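Local coordinates for protein fructosyl amine:oxygen oxidoreductase (Neosartorya fumigata, PDB 4WCT) that probably uses bound flavin-adenine dinucleotide and molecular oxygen to oxidise fructosyl amines (Amadori products), removing the sugar from glycated amines, at residues S187-N190 against E191-L195; W170-K173 against S174-W178; S406-K410 against E411-I415. One frame throughout, in Å; residues are numbered along the deposited sequence.

Contact 1. Residues S187-N190 against E191-L195; sequences SAFN and EAKRL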
loop_
_atom_site.group_PDB
_atom_site.type_symbol
_atom_site.label_atom_id
_atom_site.label_comp_id
_atom_site.label_asym_id
_atom_site.label_seq_id
_atom_site.Cartn_x
_atom_site.Cartn_y
_atom_site.Cartn_z
ATOM N N SER A 187 -3.014 -15.936 -3.119
ATOM C CA SER A 187 -2.046 -16.890 -3.666
ATOM C C SER A 187 -0.900 -17.125 -2.696
ATOM O O SER A 187 -0.522 -18.278 -2.433
ATOM C CB SER A 187 -1.551 -16.419 -5.046
ATOM O OG SER A 187 -0.612 -17.318 -5.622
ATOM N N ALA A 188 -0.360 -16.050 -2.118
ATOM C CA ALA A 188 0.738 -16.177 -1.167
ATOM C C ALA A 188 0.319 -16.917 0.103
ATOM O O ALA A 188 1.032 -17.798 0.598
ATOM C CB ALA A 188 1.314 -14.816 -0.878
ATOM N N PHE A 189 -0.860 -16.582 0.622
ATOM C CA PHE A 189 -1.461 -17.241 1.775
ATOM C C PHE A 189 -1.634 -18.736 1.503
ATOM O O PHE A 189 -1.157 -19.555 2.298
ATOM C CB PHE A 189 -2.814 -16.587 2.075
ATOM C CG PHE A 189 -3.760 -17.441 2.864
ATOM C CD1 PHE A 189 -3.599 -17.610 4.228
ATOM C CD2 PHE A 189 -4.869 -17.980 2.269
ATOM C CE1 PHE A 189 -4.518 -18.344 4.972
ATOM C CE2 PHE A 189 -5.814 -18.692 3.015
ATOM C CZ PHE A 189 -5.577 -18.959 4.339
ATOM N N ASN A 190 -2.219 -19.080 0.351
ATOM C CA ASN A 190 -2.476 -20.490 0.011
ATOM C C ASN A 190 -1.177 -21.271 -0.025
ATOM O O ASN A 190 -1.084 -22.401 0.493
ATOM C CB ASN A 190 -3.162 -20.603 -1.343
ATOM C CG ASN A 190 -4.640 -20.254 -1.281
ATOM O OD1 ASN A 190 -5.230 -20.232 -0.201
ATOM N ND2 ASN A 190 -5.241 -19.971 -2.420
ATOM N N GLU A 191 -0.147 -20.668 -0.601
ATOM C CA GLU A 191 1.118 -21.371 -0.742
ATOM C C GLU A 191 1.866 -21.465 0.579
ATOM O O GLU A 191 2.412 -22.531 0.924
ATOM C CB GLU A 191 1.972 -20.721 -1.829
ATOM C CG GLU A 191 3.309 -21.385 -2.010
ATOM C CD GLU A 191 3.236 -22.745 -2.670
ATOM O OE1 GLU A 191 2.114 -23.268 -2.889
ATOM O OE2 GLU A 191 4.337 -23.238 -3.033
ATOM N N ALA A 192 1.859 -20.391 1.386
ATOM C CA ALA A 192 2.464 -20.490 2.719
ATOM C C ALA A 192 1.780 -21.586 3.534
ATOM O O ALA A 192 2.437 -22.389 4.221
ATOM C CB ALA A 192 2.387 -19.140 3.447
ATOM N N LYS A 193 0.464 -21.680 3.439
ATOM C CA LYS A 193 -0.261 -22.685 4.216
ATOM C C LYS A 193 -0.008 -24.101 3.683
ATOM O O LYS A 193 0.053 -25.073 4.449
ATOM C CB LYS A 193 -1.751 -22.363 4.217
ATOM C CG LYS A 193 -2.641 -23.464 4.765
ATOM C CD LYS A 193 -4.036 -22.922 5.059
ATOM C CE LYS A 193 -4.849 -23.875 5.918
ATOM N NZ LYS A 193 -6.206 -23.322 6.104
ATOM N N ARG A 194 0.155 -24.223 2.370
ATOM C CA ARG A 194 0.513 -25.524 1.772
ATOM C C ARG A 194 1.883 -25.983 2.268
ATOM O O ARG A 194 2.101 -27.187 2.500
ATOM C CB ARG A 194 0.496 -25.432 0.241
ATOM C CG ARG A 194 0.683 -26.761 -0.452
ATOM C CD ARG A 194 0.718 -26.618 -1.977
ATOM N NE ARG A 194 1.976 -26.081 -2.439
ATOM C CZ ARG A 194 2.952 -26.779 -3.003
ATOM N NH1 ARG A 194 2.829 -28.097 -3.149
ATOM N NH2 ARG A 194 3.997 -26.139 -3.518
ATOM N N LEU A 195 2.808 -25.033 2.442
ATOM C CA LEU A 195 4.161 -25.323 2.863
ATOM C C LEU A 195 4.310 -25.468 4.368
ATOM O O LEU A 195 5.417 -25.647 4.868
ATOM C CB LEU A 195 5.122 -24.265 2.343
ATOM C CG LEU A 195 5.242 -24.189 0.837
ATOM C CD1 LEU A 195 6.197 -23.087 0.412
ATOM C CD2 LEU A 195 5.731 -25.513 0.260
#
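Ala188 and Ala192, one helical turn apart, occupy the tightly packed side of this stretch. Ala192 N donates to Ala188 O at 2.8 Å, in a nearly straight bond with an N-H...O angle of 168°, and the CB of Ala192 comes to 3.4 Å from Ala188 O. Neither methyl reaches the other; each is buried in its surroundings, Ala188 against Phe108 and Ala192 against Ala41 of helix 35-46. Ser187 is held on this side too, its OG bonded to the backbone oxygen of Val107. The ladder continues with the same i to i+4 spacing: Glu191 N to Ser187 O, Lys193 N to Phe189 O at 2.9 Å, and Arg194 N to Asn190 O. Each NH thus has a carbonyl partner one turn back.

The stretch forms the last turns of helix 181-194, which leads into the outer parallel strand 198-201 of the nucleotide-binding sheet and packs on helix 35-46, the helix that begins within the GxGxxG sequence thought to mark the Rossmann-type FAD site. Phe189 belongs to that inner side too: its ring meets Phe199 edge-to-face and touches Cys38, while Lys193 CD approaches its CZ obliquely at 4.3 Å.

The outer side is looser. Lys193, modelled in two conformers, runs extended past the ring with its amino end leading away. Glu191 lies at the border, resting on Leu42 and Val107, and forms a salt bridge with the exposed Arg194. Bending at chi3 (76°) turns the guanidinium back toward Glu191, which it grips side-on with two nitrogens. NE reaches Glu191 OE1 at 2.9 Å from above the carboxylate plane, whereas NH2 meets Glu191 OE2 at 3.0 Å on its syn side. Both oxygens lie close to the guanidinium plane, and two bonds would be expected to limit how the groups turn against each other.

Contact 2. Residues W170-K173 against S174-W178; sequences WLHK and SGAGW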
loop_
_atom_site.group_PDB
_atom_site.type_symbol
_atom_site.label_atom_id
_atom_site.label_comp_id
_atom_site.label_asym_id
_atom_site.label_seq_id
_atom_site.Cartn_x
_atom_site.Cartn_y
_atom_site.Cartn_z
ATOM N N TRP A 170 3.387 11.757 -19.234
ATOM C CA TRP A 170 4.396 10.845 -19.778
ATOM C C TRP A 170 3.937 9.394 -19.589
ATOM O O TRP A 170 3.520 9.008 -18.523
ATOM C CB TRP A 170 5.730 11.028 -19.076
ATOM C CG TRP A 170 6.407 12.329 -19.346
ATOM C CD1 TRP A 170 7.384 12.548 -20.252
ATOM C CD2 TRP A 170 6.174 13.591 -18.687
ATOM N NE1 TRP A 170 7.808 13.856 -20.186
ATOM C CE2 TRP A 170 7.062 14.526 -19.261
ATOM C CE3 TRP A 170 5.264 14.034 -17.748
ATOM C CZ2 TRP A 170 7.119 15.863 -18.845
ATOM C CZ3 TRP A 170 5.357 15.355 -17.295
ATOM C CH2 TRP A 170 6.293 16.240 -17.833
ATOM N N LEU A 171 4.102 8.587 -20.638
ATOM C CA LEU A 171 3.800 7.172 -20.640
ATOM C C LEU A 171 5.088 6.357 -20.531
ATOM O O LEU A 171 6.064 6.613 -21.255
ATOM C CB LEU A 171 3.079 6.819 -21.944
ATOM C CG LEU A 171 2.946 5.323 -22.264
ATOM C CD1 LEU A 171 2.062 4.629 -21.260
ATOM C CD2 LEU A 171 2.386 5.119 -23.658
ATOM N N HIS A 172 5.090 5.466 -19.558
ATOM C CA HIS A 172 6.174 4.520 -19.230
ATOM C C HIS A 172 5.599 3.147 -19.649
ATOM O O HIS A 172 4.671 2.664 -19.022
ATOM C CB HIS A 172 6.403 4.578 -17.684
ATOM C CG HIS A 172 7.374 3.567 -17.164
ATOM N ND1 HIS A 172 7.787 3.550 -15.853
ATOM C CD2 HIS A 172 8.171 2.688 -17.817
ATOM C CE1 HIS A 172 8.734 2.642 -15.698
ATOM N NE2 HIS A 172 8.978 2.095 -16.874
ATOM N N LYS A 173 6.057 2.583 -20.759
ATOM C CA LYS A 173 5.445 1.376 -21.297
ATOM C C LYS A 173 5.847 0.055 -20.620
ATOM O O LYS A 173 5.043 -0.864 -20.545
ATOM C CB LYS A 173 5.764 1.283 -22.778
ATOM C CG LYS A 173 4.658 1.782 -23.678
ATOM C CD LYS A 173 5.091 1.764 -25.141
ATOM C CE LYS A 173 5.650 3.110 -25.590
ATOM N NZ LYS A 173 5.118 3.510 -26.928
ATOM N N SER A 174 7.140 -0.123 -20.394
ATOM C CA SER A 174 7.686 -1.383 -19.891
ATOM C C SER A 174 8.120 -1.193 -18.439
ATOM O O SER A 174 8.589 -0.119 -18.064
ATOM C CB SER A 174 8.911 -1.766 -20.738
ATOM O OG SER A 174 8.498 -2.060 -22.057
ATOM N N GLY A 175 8.002 -2.238 -17.621
ATOM C CA GLY A 175 8.454 -2.132 -16.259
ATOM C C GLY A 175 7.407 -1.545 -15.330
ATOM O O GLY A 175 7.711 -1.152 -14.237
ATOM N N ALA A 176 6.164 -1.469 -15.791
ATOM C CA ALA A 176 5.097 -0.853 -15.031
ATOM C C ALA A 176 3.758 -1.372 -15.520
ATOM O O ALA A 176 3.623 -1.874 -16.652
ATOM C CB ALA A 176 5.172 0.680 -15.145
ATOM N N GLY A 177 2.758 -1.299 -14.642
ATOM C CA GLY A 177 1.415 -1.772 -14.946
ATOM C C GLY A 177 0.625 -1.908 -13.672
ATOM O O GLY A 177 0.763 -1.089 -12.768
ATOM N N TRP A 178 -0.198 -2.951 -13.592
ATOM C CA TRP A 178 -0.991 -3.174 -12.424
ATOM C C TRP A 178 -0.935 -4.613 -11.951
ATOM O O TRP A 178 -0.578 -5.546 -12.701
ATOM C CB TRP A 178 -2.432 -2.738 -12.668
ATOM C CG TRP A 178 -3.179 -3.533 -13.722
ATOM C CD1 TRP A 178 -3.312 -3.220 -15.038
ATOM C CD2 TRP A 178 -4.047 -4.645 -13.492
ATOM N NE1 TRP A 178 -4.128 -4.119 -15.658
ATOM C CE2 TRP A 178 -4.571 -5.035 -14.739
ATOM C CE3 TRP A 178 -4.370 -5.391 -12.369
ATOM C CZ2 TRP A 178 -5.472 -6.095 -14.884
ATOM C CZ3 TRP A 178 -5.227 -6.503 -12.525
ATOM C CH2 TRP A 178 -5.795 -6.816 -13.757
#
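The imidazole of His172 is the flat group of this turn, and Ala176 lies over one of its faces. Ala176 CB sits 4.1 Å from the ring centroid and only 15° off the ring normal, a CH-pi contact displaced toward the rim, with ND1 of His172 its nearest ring atom at 3.9 Å. Ser174 O approaches the same ring obliquely, on the NE2 and CD2 part, but so tightly that its modelled position there is doubtful. Gly175 O is farther off, 4.2 Å from His172 CE1, and also approaches obliquely. ND1 is hydrogen-bonded to the carboxylate of Glu75, which would be expected to limit rotation of the ring.

What brings the ring over the turn is the first torsion of His172: CG stands opposite the backbone N (chi1 174°) and beside the carbonyl carbon, which carries the imidazole toward the residues that follow. Between Ser174 and Ala176 the chain bends through Gly175, whose positive phi of 86° is a conformation that glycine adopts readily. The Gly175 N-H is held by Glu114. The buried methyl of Ala176 then points back at the histidine, so that it fills the inner side of the bend beside the ring, while Lys173 and Ser174 are exposed on the outside.

Although two consecutive strands are joined here by a short turn, they do not pair as a hairpin. Strand 168-172 belongs to the large mixed sheet, where His172 bonds through its backbone to Phe117 and Leu171 to Val143; strand 176-179 is the middle strand of a separate three-stranded antiparallel sheet, between 72-75 and 112-113. The turn therefore passes the chain from one sheet to the other, with Phe117 of strand 117-121 touching Ala176.

Contact 3. Residues S406-K410 against E411-I415; sequences SKLQK and EVKDI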
loop_
_atom_site.group_PDB
_atom_site.type_symbol
_atom_site.label_atom_id
_atom_site.label_comp_id
_atom_site.label_asym_id
_atom_site.label_seq_id
_atom_site.Cartn_x
_atom_site.Cartn_y
_atom_site.Cartn_z
ATOM N N SER A 406 19.531 -10.759 10.194
ATOM C CA SER A 406 20.613 -9.772 10.318
ATOM C C SER A 406 21.454 -9.662 9.073
ATOM O O SER A 406 22.665 -9.503 9.149
ATOM C CB SER A 406 21.508 -10.110 11.525
ATOM O OG SER A 406 20.769 -9.974 12.718
ATOM N N LYS A 407 20.829 -9.753 7.906
ATOM C CA LYS A 407 21.548 -9.556 6.667
ATOM C C LYS A 407 20.768 -8.755 5.632
ATOM O O LYS A 407 20.906 -8.962 4.441
ATOM C CB LYS A 407 21.918 -10.902 6.079
ATOM C CG LYS A 407 20.739 -11.824 5.850
ATOM C CD LYS A 407 21.195 -13.246 5.532
ATOM C CE LYS A 407 20.341 -13.848 4.438
ATOM N NZ LYS A 407 20.645 -15.294 4.257
ATOM N N LEU A 408 19.949 -7.825 6.079
ATOM C CA LEU A 408 19.303 -6.920 5.120
ATOM C C LEU A 408 20.365 -6.181 4.341
ATOM O O LEU A 408 21.320 -5.638 4.933
ATOM C CB LEU A 408 18.396 -5.949 5.895
ATOM C CG LEU A 408 17.546 -4.988 5.083
ATOM C CD1 LEU A 408 16.668 -5.744 4.107
ATOM C CD2 LEU A 408 16.683 -4.165 6.022
ATOM N N GLN A 409 20.241 -6.150 3.014
ATOM C CA GLN A 409 21.322 -5.637 2.187
ATOM C C GLN A 409 21.617 -4.166 2.393
ATOM O O GLN A 409 20.744 -3.359 2.755
ATOM C CB GLN A 409 21.119 -5.941 0.708
ATOM C CG GLN A 409 19.942 -5.231 0.100
ATOM C CD GLN A 409 19.647 -5.697 -1.308
ATOM O OE1 GLN A 409 18.842 -6.589 -1.509
ATOM N NE2 GLN A 409 20.398 -5.186 -2.257
ATOM N N LYS A 410 22.873 -3.814 2.168
ATOM C CA LYS A 410 23.336 -2.486 2.511
ATOM C C LYS A 410 22.654 -1.367 1.754
ATOM O O LYS A 410 22.560 -0.274 2.255
ATOM C CB LYS A 410 24.860 -2.365 2.352
ATOM C CG LYS A 410 25.353 -2.453 0.925
ATOM C CD LYS A 410 26.872 -2.647 0.890
ATOM C CE LYS A 410 27.451 -2.407 -0.496
ATOM N NZ LYS A 410 27.226 -3.593 -1.361
ATOM N N GLU A 411 22.158 -1.640 0.553
ATOM C CA GLU A 411 21.548 -0.619 -0.262
ATOM C C GLU A 411 20.186 -0.179 0.308
ATOM O O GLU A 411 19.632 0.863 -0.099
ATOM C CB GLU A 411 21.366 -1.139 -1.691
ATOM C CG GLU A 411 22.673 -1.380 -2.442
ATOM C CD GLU A 411 23.357 -2.695 -2.119
ATOM O OE1 GLU A 411 22.780 -3.569 -1.415
ATOM O OE2 GLU A 411 24.530 -2.835 -2.527
ATOM N N VAL A 412 19.642 -0.951 1.249
ATOM C CA VAL A 412 18.352 -0.568 1.855
ATOM C C VAL A 412 18.368 -0.456 3.375
ATOM O O VAL A 412 17.542 0.261 3.934
ATOM C CB VAL A 412 17.152 -1.449 1.426
ATOM C CG1 VAL A 412 17.086 -1.618 -0.076
ATOM C CG2 VAL A 412 17.134 -2.789 2.117
ATOM N N LYS A 413 19.288 -1.161 4.050
ATOM C CA LYS A 413 19.178 -1.360 5.487
ATOM C C LYS A 413 19.150 -0.034 6.274
ATOM O O LYS A 413 18.349 0.173 7.184
ATOM C CB LYS A 413 20.368 -2.205 5.951
ATOM C CG LYS A 413 20.460 -2.418 7.449
ATOM C CD LYS A 413 21.732 -3.195 7.803
ATOM C CE LYS A 413 21.674 -3.735 9.226
ATOM N NZ LYS A 413 21.436 -2.660 10.229
ATOM N N ASP A 414 19.970 0.903 5.872
ATOM C CA ASP A 414 20.094 2.163 6.609
ATOM C C ASP A 414 19.009 3.192 6.265
ATOM O O ASP A 414 18.713 4.081 7.047
ATOM C CB ASP A 414 21.483 2.731 6.391
ATOM C CG ASP A 414 22.561 1.895 7.066
ATOM O OD1 ASP A 414 22.366 1.508 8.230
ATOM O OD2 ASP A 414 23.599 1.634 6.426
ATOM N N ILE A 415 18.323 2.969 5.155
ATOM C CA ILE A 415 17.190 3.790 4.764
ATOM C C ILE A 415 15.934 3.365 5.516
ATOM O O ILE A 415 15.117 4.200 5.855
ATOM C CB ILE A 415 16.976 3.696 3.243
ATOM C CG1 ILE A 415 18.179 4.272 2.477
ATOM C CG2 ILE A 415 15.717 4.425 2.818
ATOM C CD1 ILE A 415 18.562 5.667 2.896
HETATM O O HOH W 1 20.771 1.598 3.119
#
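Glu411 reaches back along the chain to both Gln409 and Lys410, and its side chain can be followed outward atom by atom. Glu411 CB lies 3.7 Å from Lys410 C. CG leads on past that peptide, and the bend at chi2 (81°) folds the carboxylate back, bringing Glu411 CD to 3.6 Å from Lys410 CG. At the end the oxygens divide the work. Glu411 OE1 accepts from Gln409 NE2 at 3.0 Å, a fairly straight bond (158°) in which the donor stands above the carboxylate plane while the oxygen stays close to the plane of the amide; the two planes are almost perpendicular, 87° apart. Glu411 OE2 takes the ammonium group of Lys410, NZ at 3.0 Å, in a salt bridge on its syn side but well out of the carboxylate plane. A donor on each oxygen steadies the carboxylate, and the nearby ammonium group would be expected to favour the ionised form of Glu411.

Beyond these polar pairs the chain enters a short, weakly bonded helix. Gln409 O accepts two amides, that of Val412 (N) at 3.0 Å from above the carbonyl plane and that of Lys413 (N) at 2.9 Å, a forked start in which three- and four-residue spacings coexist. At the next carbonyl a water steps in: it donates to Lys410 O at 2.7 Å and accepts from Asp414 N, bridging a four-residue spacing. On the buried side Leu408 and Val412 cross at about a right angle, CD1 of the leucine 3.6 Å from CG2 of the valine.

The stretch follows helix 393-404, which ends in a Schellman motif with Ser406 as its C-prime residue. Leu408 and Gln409 turn back onto Phe399 of that helix, while Val412 packs on Thr93 and Phe94 and Ile415 on Ala90, all of helix 86-102.

Overall arrangement
From the N terminus the chain meets contact 2 first, then contact 1 and, more than two hundred residues later, contact 3. They lie strictly in series: none nests in or crosses another, and each closes only a turn or two of chain. Contact 2 passes the chain from the large mixed sheet to the three-stranded one; strand 176-179 then runs almost directly into helix 181-194, whose end carries contact 1, packed on helix 35-46 and on Phe199 of the edge strand 198-201. Contact 3 follows helix 393-404 and packs against both it and helix 86-102. The centres stand 27 to 29 Å apart, and contacts 1 and 2, the closest by nearest atoms, keep about 13 Å between them.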